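Local coordinates for protein probable threonyl-tRNA synthetase 1 (Aeropyrum pernix, PDB 3A32) that probably catalyses the ATP-dependent attachment of threonine to tRNA(Thr), and probably cannot deacylate mischarged seryl-tRNA(Thr) because it lacks the editing domain, at residues G159-D164 with S316-L321. Numbering follows the deposited sequence.
Sequences GFTQDD and SIERFL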
ATOM      1  N   GLY A 159     -10.245 -12.573  -6.916  1.00  7.37           N
ATOM      2  CA  GLY A 159      -9.870 -11.376  -6.148  1.00  6.02           C
ATOM      3  C   GLY A 159      -8.775 -10.665  -6.903  1.00  6.72           C
ATOM      4  O   GLY A 159      -7.815 -11.303  -7.347  1.00  6.16           O
ATOM      5  N   PHE A 160      -8.931  -9.355  -7.095  1.00  5.75           N
ATOM      6  CA  PHE A 160      -7.967  -8.606  -7.864  1.00  6.23           C
ATOM      7  C   PHE A 160      -7.943  -7.128  -7.459  1.00  5.91           C
ATOM      8  O   PHE A 160      -8.721  -6.689  -6.629  1.00  5.90           O
ATOM      9  CB  PHE A 160      -8.190  -8.775  -9.422  1.00  6.49           C
ATOM     10  CG  PHE A 160      -9.561  -8.354  -9.913  1.00  6.41           C
ATOM     11  CD1 PHE A 160      -9.751  -7.108 -10.515  1.00  5.81           C
ATOM     12  CD2 PHE A 160     -10.672  -9.195  -9.746  1.00  8.32           C
ATOM     13  CE1 PHE A 160     -11.037  -6.674 -10.939  1.00  6.87           C
ATOM     14  CE2 PHE A 160     -11.956  -8.785 -10.197  1.00  7.22           C
ATOM     15  CZ  PHE A 160     -12.139  -7.514 -10.779  1.00  5.82           C
ATOM     16  N   THR A 161      -7.058  -6.371  -8.097  1.00  7.12           N
ATOM     17  CA  THR A 161      -6.820  -4.988  -7.761  1.00  6.56           C
ATOM     18  C   THR A 161      -7.109  -4.122  -8.991  1.00  6.86           C
ATOM     19  O   THR A 161      -6.810  -4.531 -10.101  1.00  7.16           O
ATOM     20  CB  THR A 161      -5.380  -4.852  -7.193  1.00  7.91           C
ATOM     21  OG1 THR A 161      -5.053  -6.045  -6.420  1.00  7.76           O
ATOM     22  CG2 THR A 161      -5.260  -3.590  -6.280  1.00  4.04           C
ATOM     23  N   GLN A 162      -7.702  -2.946  -8.781  1.00  7.59           N
ATOM     24  CA  GLN A 162      -8.007  -1.957  -9.838  1.00  7.87           C
ATOM     25  C   GLN A 162      -7.321  -0.652  -9.420  1.00  8.40           C
ATOM     26  O   GLN A 162      -7.259  -0.369  -8.235  1.00  7.33           O
ATOM     27  CB  GLN A 162      -9.497  -1.637  -9.848  1.00  8.35           C
ATOM     28  CG  GLN A 162     -10.403  -2.750 -10.268  1.00  8.73           C
ATOM     29  CD  GLN A 162     -11.831  -2.553  -9.850  1.00 10.62           C
ATOM     30  OE1 GLN A 162     -12.128  -2.058  -8.768  1.00 12.38           O
ATOM     31  NE2 GLN A 162     -12.743  -2.961 -10.712  1.00 13.88           N
ATOM     32  N   ASP A 163      -6.787   0.105 -10.395  1.00  7.29           N
ATOM     33  CA  ASP A 163      -6.437   1.514 -10.189  1.00  6.86           C
ATOM     34  C   ASP A 163      -7.724   2.352 -10.446  1.00  6.27           C
ATOM     35  O   ASP A 163      -7.887   3.030 -11.472  1.00  5.54           O
ATOM     36  CB  ASP A 163      -5.281   1.948 -11.145  1.00  6.21           C
ATOM     37  CG  ASP A 163      -5.582   1.659 -12.648  1.00  7.24           C
ATOM     38  OD1 ASP A 163      -6.234   0.629 -12.957  1.00  7.82           O
ATOM     39  OD2 ASP A 163      -5.149   2.452 -13.532  1.00  7.28           O
ATOM     40  N   ASP A 164      -8.605   2.307  -9.468  1.00  5.97           N
ATOM     41  CA  ASP A 164      -9.964   2.757  -9.576  1.00  6.44           C
ATOM     42  C   ASP A 164     -10.092   4.221  -9.152  1.00  6.35           C
ATOM     43  O   ASP A 164      -9.500   4.625  -8.151  1.00  6.60           O
ATOM     44  CB  ASP A 164     -10.812   1.872  -8.640  1.00  6.71           C
ATOM     45  CG  ASP A 164     -12.302   1.909  -8.972  1.00 10.39           C
ATOM     46  OD1 ASP A 164     -12.665   2.257 -10.122  1.00 11.43           O
ATOM     47  OD2 ASP A 164     -13.108   1.545  -8.077  1.00 13.89           O
ATOM     48  N   SER A 316      -7.893  -4.058 -14.319  1.00  8.84           N
ATOM     49  CA  SER A 316      -7.365  -5.023 -13.381  1.00  8.00           C
ATOM     50  C   SER A 316      -5.843  -4.984 -13.497  1.00  7.96           C
ATOM     51  O   SER A 316      -5.288  -5.141 -14.578  1.00  6.30           O
ATOM     52  CB  SER A 316      -7.899  -6.404 -13.693  1.00  7.94           C
ATOM     53  OG  SER A 316      -7.187  -7.409 -12.986  1.00  8.93           O
ATOM     54  N   ILE A 317      -5.178  -4.776 -12.355  1.00  9.08           N
ATOM     55  CA  ILE A 317      -3.710  -4.747 -12.257  1.00  7.51           C
ATOM     56  C   ILE A 317      -3.109  -6.126 -12.500  1.00  7.54           C
ATOM     57  O   ILE A 317      -2.144  -6.246 -13.241  1.00  7.05           O
ATOM     58  CB  ILE A 317      -3.264  -4.180 -10.890  1.00  8.53           C
ATOM     59  CG1 ILE A 317      -3.507  -2.658 -10.906  1.00 10.59           C
ATOM     60  CG2 ILE A 317      -1.729  -4.488 -10.627  1.00  6.81           C
ATOM     61  CD1 ILE A 317      -3.936  -2.116  -9.595  1.00 16.98           C
ATOM     62  N   GLU A 318      -3.688  -7.160 -11.890  1.00  6.92           N
ATOM     63  CA  GLU A 318      -3.289  -8.545 -12.189  1.00  6.77           C
ATOM     64  C   GLU A 318      -3.396  -8.833 -13.693  1.00  6.04           C
ATOM     65  O   GLU A 318      -2.454  -9.360 -14.309  1.00  6.00           O
ATOM     66  CB  GLU A 318      -4.159  -9.530 -11.372  1.00  6.21           C
ATOM     67  CG  GLU A 318      -3.885  -9.569  -9.866  1.00  4.24           C
ATOM     68  CD  GLU A 318      -4.476  -8.386  -9.115  1.00  8.41           C
ATOM     69  OE1 GLU A 318      -5.183  -7.548  -9.707  1.00  7.17           O
ATOM     70  OE2 GLU A 318      -4.216  -8.270  -7.908  1.00 10.76           O
ATOM     71  N   ARG A 319      -4.536  -8.479 -14.294  1.00  5.67           N
ATOM     72  CA  ARG A 319      -4.756  -8.759 -15.723  1.00  6.16           C
ATOM     73  C   ARG A 319      -3.729  -8.008 -16.541  1.00  6.70           C
ATOM     74  O   ARG A 319      -2.997  -8.629 -17.317  1.00  8.37           O
ATOM     75  CB  ARG A 319      -6.142  -8.367 -16.182  1.00  5.75           C
ATOM     76  CG  ARG A 319      -6.416  -8.737 -17.612  1.00  5.41           C
ATOM     77  CD  ARG A 319      -7.784  -8.247 -18.125  1.00  9.61           C
ATOM     78  NE  ARG A 319      -8.108  -9.049 -19.316  1.00 17.20           N
ATOM     79  CZ  ARG A 319      -7.703  -8.806 -20.571  1.00 22.18           C
ATOM     80  NH1 ARG A 319      -7.006  -7.694 -20.912  1.00 20.53           N
ATOM     81  NH2 ARG A 319      -8.037  -9.686 -21.522  1.00 24.52           N
ATOM     82  N   PHE A 320      -3.648  -6.683 -16.335  1.00  6.61           N
ATOM     83  CA  PHE A 320      -2.620  -5.830 -16.958  1.00  6.10           C
ATOM     84  C   PHE A 320      -1.246  -6.444 -16.853  1.00  6.31           C
ATOM     85  O   PHE A 320      -0.534  -6.463 -17.799  1.00  5.71           O
ATOM     86  CB  PHE A 320      -2.526  -4.424 -16.313  1.00  5.46           C
ATOM     87  CG  PHE A 320      -1.681  -3.489 -17.120  1.00  4.62           C
ATOM     88  CD1 PHE A 320      -2.257  -2.699 -18.112  1.00  2.30           C
ATOM     89  CD2 PHE A 320      -0.293  -3.466 -16.953  1.00  3.10           C
ATOM     90  CE1 PHE A 320      -1.451  -1.869 -18.929  1.00  3.79           C
ATOM     91  CE2 PHE A 320       0.512  -2.637 -17.747  1.00  2.86           C
ATOM     92  CZ  PHE A 320      -0.065  -1.845 -18.738  1.00  4.46           C
ATOM     93  N   LEU A 321      -0.862  -6.861 -15.647  1.00  6.78           N
ATOM     94  CA  LEU A 321       0.439  -7.468 -15.381  1.00  7.20           C
ATOM     95  C   LEU A 321       0.603  -8.786 -16.158  1.00  6.20           C
ATOM     96  O   LEU A 321       1.668  -9.026 -16.711  1.00  7.71           O
ATOM     97  CB  LEU A 321       0.663  -7.648 -13.873  1.00  5.50           C
ATOM     98  CG  LEU A 321       2.015  -8.293 -13.553  1.00 10.90           C
ATOM     99  CD1 LEU A 321       3.175  -7.359 -13.953  1.00 12.43           C
ATOM    100  CD2 LEU A 321       2.131  -8.700 -12.056  1.00 12.36           C
TER
HETATM  101  O   HOH W   1      -5.059 -11.117  -7.245  1.00  8.58           O
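Ser316 OG and Glu318 OE1 both come to the Phe160 ring obliquely, OG 3.6 Å from Phe160 CD1 and OE1 3.3 Å from Phe160 CB. Both oxygens of the Glu318 carboxylate grip Thr161: OE1 takes Thr161 N at 2.7 Å from the syn side, the donor lying 28° out of the carboxylate plane, while OE2 offers its syn lone pair to Thr161 OG1, 2.8 Å away. A bend at chi2 turns the carboxylate onto Thr161. Ser316 OG also accepts from Arg319 N, capping the helix. Ile317 N, in the first turn, donates almost straight (173°) to Thr161 O at 2.8 Å. Nearby, Ile317 CD1 packs 3.9 Å from Thr161 CG2. Arg52 forms a salt bridge with Glu318 OE2 and hydrogen-bonds to Thr161 OG1 through NH2, so an alanine in place of Glu318 would probably leave Thr161 N without its acceptor and Arg52 without this carboxylate. The axes of strand 159-164 and helix 317-321 run at 89°: helix 317-327 follows strand 306-316 in the chain, strand 159-170 runs antiparallel between strands 306-316 and 134-143 in the sheet of the class II catalytic core, and Phe139 touches both Thr161 and Ile317.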